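Local coordinates for protein alanine racemase (Enterococcus faecalis, PDB 3E6E) that is a two-domain enzyme of the alanine racemase family, with a TIM-barrel-type N-terminal domain and a mainly beta C-terminal one, that binds DCS with help from the second subunit, at residues Q23-R28 against N219-G224; F36-V39 against G43-H46. The protein carries 1 engineered substitution. One frame throughout, in Å; residues are numbered along the deposited sequence.

Interaction 1. Residues Q23-R28 against N219-G224. With DCS (D-[3-hydroxy-2-methyl-5-phosphonooxymethyl-pyridin-4-ylmethyl]-N,O-cycloserylamide), chain D.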
# COMPACT_ATOMS: atom_id res chain seq x y z
N GLN A 23 17.33 13.48 -18.44
CA GLN A 23 18.20 14.19 -19.38
C GLN A 23 18.14 15.69 -19.15
O GLN A 23 19.17 16.36 -19.14
CB GLN A 23 17.80 13.91 -20.82
CG GLN A 23 18.55 12.77 -21.47
CD GLN A 23 18.64 12.93 -22.98
OE1 GLN A 23 19.35 13.81 -23.48
NE2 GLN A 23 17.90 12.10 -23.71
N LYS A 24 16.93 16.23 -18.97
CA LYS A 24 16.80 17.67 -18.75
C LYS A 24 17.78 18.10 -17.67
O LYS A 24 18.62 18.96 -17.89
CB LYS A 24 15.38 18.05 -18.30
CG LYS A 24 14.27 17.89 -19.32
CD LYS A 24 14.45 18.77 -20.54
CE LYS A 24 13.09 19.06 -21.18
NZ LYS A 24 12.21 17.85 -21.33
N GLU A 25 17.66 17.48 -16.50
CA GLU A 25 18.51 17.79 -15.37
C GLU A 25 20.01 17.59 -15.67
O GLU A 25 20.83 18.44 -15.33
CB GLU A 25 18.08 16.97 -14.15
CG GLU A 25 18.99 17.10 -12.93
CD GLU A 25 19.08 18.52 -12.38
OE1 GLU A 25 19.99 18.77 -11.56
OE2 GLU A 25 18.24 19.38 -12.75
N CYS A 26 20.35 16.48 -16.32
CA CYS A 26 21.75 16.21 -16.64
C CYS A 26 22.41 17.31 -17.48
O CYS A 26 23.61 17.56 -17.36
CB CYS A 26 21.87 14.88 -17.40
SG CYS A 26 21.56 13.41 -16.41
N GLN A 27 21.61 17.96 -18.32
CA GLN A 27 22.11 19.03 -19.19
C GLN A 27 22.15 20.34 -18.44
O GLN A 27 22.92 21.24 -18.78
CB GLN A 27 21.20 19.18 -20.41
CG GLN A 27 21.41 18.11 -21.47
CD GLN A 27 20.37 18.17 -22.57
OE1 GLN A 27 20.05 19.25 -23.08
NE2 GLN A 27 19.83 17.01 -22.94
N ARG A 28 21.30 20.43 -17.43
CA ARG A 28 21.17 21.61 -16.61
C ARG A 28 22.27 21.55 -15.56
O ARG A 28 22.61 22.55 -14.93
CB ARG A 28 19.79 21.59 -15.96
CG ARG A 28 19.31 22.89 -15.39
CD ARG A 28 17.82 22.81 -15.05
NE ARG A 28 17.32 24.04 -14.45
CZ ARG A 28 17.37 25.23 -15.04
NH1 ARG A 28 17.89 25.35 -16.26
NH2 ARG A 28 16.91 26.31 -14.42
N ASN A 219 29.51 16.92 -6.33
CA ASN A 219 29.84 16.41 -7.66
C ASN A 219 28.91 15.28 -8.12
O ASN A 219 29.16 14.61 -9.13
CB ASN A 219 31.31 15.95 -7.71
CG ASN A 219 31.58 14.75 -6.84
OD1 ASN A 219 30.77 13.83 -6.76
ND2 ASN A 219 32.73 14.75 -6.18
N MET A 220 27.84 15.08 -7.37
CA MET A 220 26.84 14.07 -7.68
C MET A 220 25.55 14.37 -6.92
O MET A 220 25.58 14.73 -5.74
CB MET A 220 27.32 12.67 -7.29
CG MET A 220 26.30 11.57 -7.63
SD MET A 220 25.78 10.56 -6.21
CE MET A 220 24.43 11.43 -5.69
N ILE A 221 24.41 14.22 -7.59
CA ILE A 221 23.15 14.46 -6.91
C ILE A 221 22.32 13.20 -6.93
O ILE A 221 22.44 12.38 -7.84
CB ILE A 221 22.34 15.59 -7.58
CG1 ILE A 221 21.72 15.08 -8.88
CG2 ILE A 221 23.24 16.81 -7.85
CD1 ILE A 221 20.81 16.09 -9.53
N ARG A 222 21.50 13.04 -5.89
CA ARG A 222 20.62 11.89 -5.77
C ARG A 222 19.20 12.25 -6.22
O ARG A 222 18.32 12.48 -5.42
CB ARG A 222 20.61 11.42 -4.31
CG ARG A 222 21.83 10.59 -3.90
CD ARG A 222 22.53 11.23 -2.73
NE ARG A 222 21.56 11.79 -1.79
CZ ARG A 222 21.88 12.54 -0.75
NH1 ARG A 222 23.16 12.82 -0.50
NH2 ARG A 222 20.94 13.04 0.04
N TYR A 223 19.00 12.28 -7.54
CA TYR A 223 17.71 12.65 -8.12
C TYR A 223 16.59 11.63 -7.91
O TYR A 223 16.65 10.50 -8.42
CB TYR A 223 17.89 12.89 -9.62
CG TYR A 223 17.10 14.06 -10.17
CD1 TYR A 223 16.67 14.08 -11.49
CD2 TYR A 223 16.80 15.17 -9.37
CE1 TYR A 223 15.97 15.15 -12.00
CE2 TYR A 223 16.10 16.25 -9.88
CZ TYR A 223 15.69 16.24 -11.20
OH TYR A 223 15.00 17.31 -11.73
N GLY A 224 15.54 12.03 -7.19
CA GLY A 224 14.43 11.14 -6.94
C GLY A 224 13.11 11.47 -7.63
O GLY A 224 12.95 11.23 -8.83
N1 DCS D . 18.89 10.96 -0.77
C2 DCS D . 18.48 10.35 0.45
C2A DCS D . 19.48 10.07 1.56
C3 DCS D . 17.13 10.03 0.60
O3 DCS D . 16.66 9.44 1.72
C4 DCS D . 16.22 10.32 -0.50
C4A DCS D . 14.74 9.99 -0.36
C5 DCS D . 16.74 10.96 -1.71
C6 DCS D . 18.05 11.25 -1.82
C5A DCS D . 15.88 11.31 -2.90
O4P DCS D . 14.97 12.35 -2.51
P DCS D . 13.89 13.02 -3.46
O1P DCS D . 14.61 13.65 -4.55
O2P DCS D . 12.96 11.99 -3.92
O3P DCS D . 13.19 14.03 -2.67
N DCS D . 14.16 10.69 0.85
CA DCS D . 12.81 10.54 1.19
C DCS D . 12.31 9.74 2.26
O DCS D . 13.06 8.97 3.10
ND DCS D . 11.00 9.86 2.31
OG DCS D . 10.61 10.72 1.30
CB DCS D . 11.71 11.12 0.62
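Glu25 lays its aliphatic part over one face of the Tyr223 ring, with Glu25 CG 4.0 Å from the ring centroid and 21° off the normal, a CH-pi contact displaced toward the CE1–CZ rim. Glu25 CB reinforces it, 3.5 Å from Tyr223 CE1. This CB points toward the strand, and CG anti to the backbone N (chi1 174°) extends the chain over the ring; the bend at chi2 (61°) then carries the carboxylate on, and Glu25 OE1 comes 3.5 Å from Ile221 CD1. That methyl is presented by Ile221 from the opposite direction. Across the contact the grip is thus by packing, and the Tyr223 hydroxyl is hydrogen-bonded elsewhere, to Tyr241. Residue alternation along strand 220-223 sends Arg222 the other way, to DCS, whose N1 receives both NE and NH2 of the guanidinium at 3.0 Å, the second bond being weak. N1 meets the edge of this group near its plane, and NH1, hydrogen-bonded to Thr168 O and His203 ND1, probably helps fix its rotation. Two donors on one nitrogen would be consistent with an unprotonated N1. Gly224 N adds a weak bond to DCS O1P. Through Glu25, helix 15-28 packs on the outside of a parallel-stranded barrel: Leu35 of strand 34-38 touches both Ile221 and Tyr223, while Ala210 of helix 207-212 meets Glu25 and Ile221.

Interaction 2. Residues F36-V39 against G43-H46; sequences FAVV and GYGH. With DCS (D-[3-hydroxy-2-methyl-5-phosphonooxymethyl-pyridin-4-ylmethyl]-N,O-cycloserylamide), chain D.
A local turn contact joins the C-terminal end of barrel strand 34-38 to residues 43-46 just beyond it, at the rim where the TIM-barrel-type domain holds its ligand. Its backbone element is the bond from Gly43 N to Val39 O, 3.0 Å, with the donor well above the carbonyl plane. Gly43 and Tyr44 both have positive phi, and the chain turns here. The end of the Tyr44 side chain comes nearer Val38, whose CG2, placed anti to the backbone N, touches Tyr44 CE1 at 4.2 Å, the two crossing at a slant. The other Val38 methyl, CG1, packs 3.7 Å from DCS C5A. At the backbone end of Tyr44, His46 N binds Gly43 O at 2.9 Å, and His46 ND1 reaches Tyr44 O at 3.3 Å. Tyr228 stacks on both the Tyr44 and His46 rings, and Met314 of the second subunit packs on Tyr44. At its far end Tyr44 OH donates to DCS O2P across 2.6 Å. Because O2P lies near the ring plane, the phenol hydrogen can point at it without twisting from the ring. The negative phosphate would probably polarise that O-H bond, while the Tyr228 stack, with the Val38 contact, would help hold the ring.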
# COMPACT_ATOMS: atom_id res chain seq x y z
N PHE A 36 22.75 10.28 -9.91
CA PHE A 36 22.41 8.97 -9.40
C PHE A 36 20.90 8.99 -9.31
O PHE A 36 20.30 9.99 -8.89
CB PHE A 36 23.05 8.72 -8.03
CG PHE A 36 24.36 7.98 -8.10
CD1 PHE A 36 25.34 8.35 -9.02
CD2 PHE A 36 24.62 6.93 -7.24
CE1 PHE A 36 26.56 7.68 -9.07
CE2 PHE A 36 25.84 6.25 -7.28
CZ PHE A 36 26.81 6.63 -8.21
N ALA A 37 20.29 7.89 -9.74
CA ALA A 37 18.84 7.76 -9.71
C ALA A 37 18.39 6.87 -8.56
O ALA A 37 18.68 5.68 -8.52
CB ALA A 37 18.35 7.18 -11.04
N VAL A 38 17.69 7.47 -7.60
CA VAL A 38 17.19 6.71 -6.46
C VAL A 38 15.88 6.07 -6.92
O VAL A 38 14.96 6.78 -7.34
CB VAL A 38 16.96 7.63 -5.24
CG1 VAL A 38 16.53 8.99 -5.69
CG2 VAL A 38 15.93 7.03 -4.32
N VAL A 39 15.82 4.74 -6.88
CA VAL A 39 14.65 3.99 -7.31
C VAL A 39 14.11 3.03 -6.26
O VAL A 39 13.66 1.93 -6.59
CB VAL A 39 14.95 3.16 -8.58
CG1 VAL A 39 15.36 4.08 -9.73
CG2 VAL A 39 16.03 2.14 -8.28
N GLY A 43 10.74 1.75 -7.27
CA GLY A 43 10.69 2.86 -8.20
C GLY A 43 9.64 3.88 -7.84
O GLY A 43 9.06 4.53 -8.72
N TYR A 44 9.39 4.05 -6.54
CA TYR A 44 8.42 5.04 -6.09
C TYR A 44 7.04 4.66 -6.59
O TYR A 44 6.20 5.52 -6.86
CB TYR A 44 8.80 6.42 -6.64
CG TYR A 44 9.78 7.20 -5.80
CD1 TYR A 44 10.82 6.57 -5.13
CD2 TYR A 44 9.69 8.59 -5.71
CE1 TYR A 44 11.75 7.30 -4.38
CE2 TYR A 44 10.60 9.32 -4.98
CZ TYR A 44 11.63 8.68 -4.31
OH TYR A 44 12.55 9.42 -3.61
N GLY A 45 6.83 3.36 -6.71
CA GLY A 45 5.56 2.88 -7.18
C GLY A 45 5.56 2.71 -8.68
O GLY A 45 4.68 2.05 -9.21
N HIS A 46 6.55 3.27 -9.36
CA HIS A 46 6.62 3.14 -10.81
C HIS A 46 7.34 1.89 -11.32
O HIS A 46 7.24 1.56 -12.50
CB HIS A 46 7.32 4.35 -11.43
CG HIS A 46 6.59 5.64 -11.25
ND1 HIS A 46 6.55 6.30 -10.04
CD2 HIS A 46 5.93 6.42 -12.13
CE1 HIS A 46 5.91 7.44 -10.19
NE2 HIS A 46 5.52 7.54 -11.45
N1 DCS D . 18.89 10.96 -0.77
C2 DCS D . 18.48 10.35 0.45
C2A DCS D . 19.48 10.07 1.56
C3 DCS D . 17.13 10.03 0.60
O3 DCS D . 16.66 9.44 1.72
C4 DCS D . 16.22 10.32 -0.50
C4A DCS D . 14.74 9.99 -0.36
C5 DCS D . 16.74 10.96 -1.71
C6 DCS D . 18.05 11.25 -1.82
C5A DCS D . 15.88 11.31 -2.90
O4P DCS D . 14.97 12.35 -2.51
P DCS D . 13.89 13.02 -3.46
O1P DCS D . 14.61 13.65 -4.55
O2P DCS D . 12.96 11.99 -3.92
O3P DCS D . 13.19 14.03 -2.67
N DCS D . 14.16 10.69 0.85
CA DCS D . 12.81 10.54 1.19
C DCS D . 12.31 9.74 2.26
O DCS D . 13.06 8.97 3.10
ND DCS D . 11.00 9.86 2.31
OG DCS D . 10.61 10.72 1.30
CB DCS D . 11.71 11.12 0.62

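How the interactions relate
From the N terminus, the chain runs along helix 15-28 and enters strand 34-38, so the first members of interactions 1 and 2 are consecutive elements. Interaction 2 then closes at once, across a turn with three intervening residues. Interaction 1 closes only after 190 residues, when strand 220-223 arrives beside strand 34-38; the short closure therefore sits wholly within the long one. Direct contacts join them: Ile221 O lies 3.0 Å from Phe36 N, a probable hydrogen bond, Met220 packs on Phe36, and Val38 CG1 packs against Tyr223 O and Gly224 CA. Together they tie an outer helix, two adjacent barrel strands and the rim turn to DCS, whose phosphate both contacts reach.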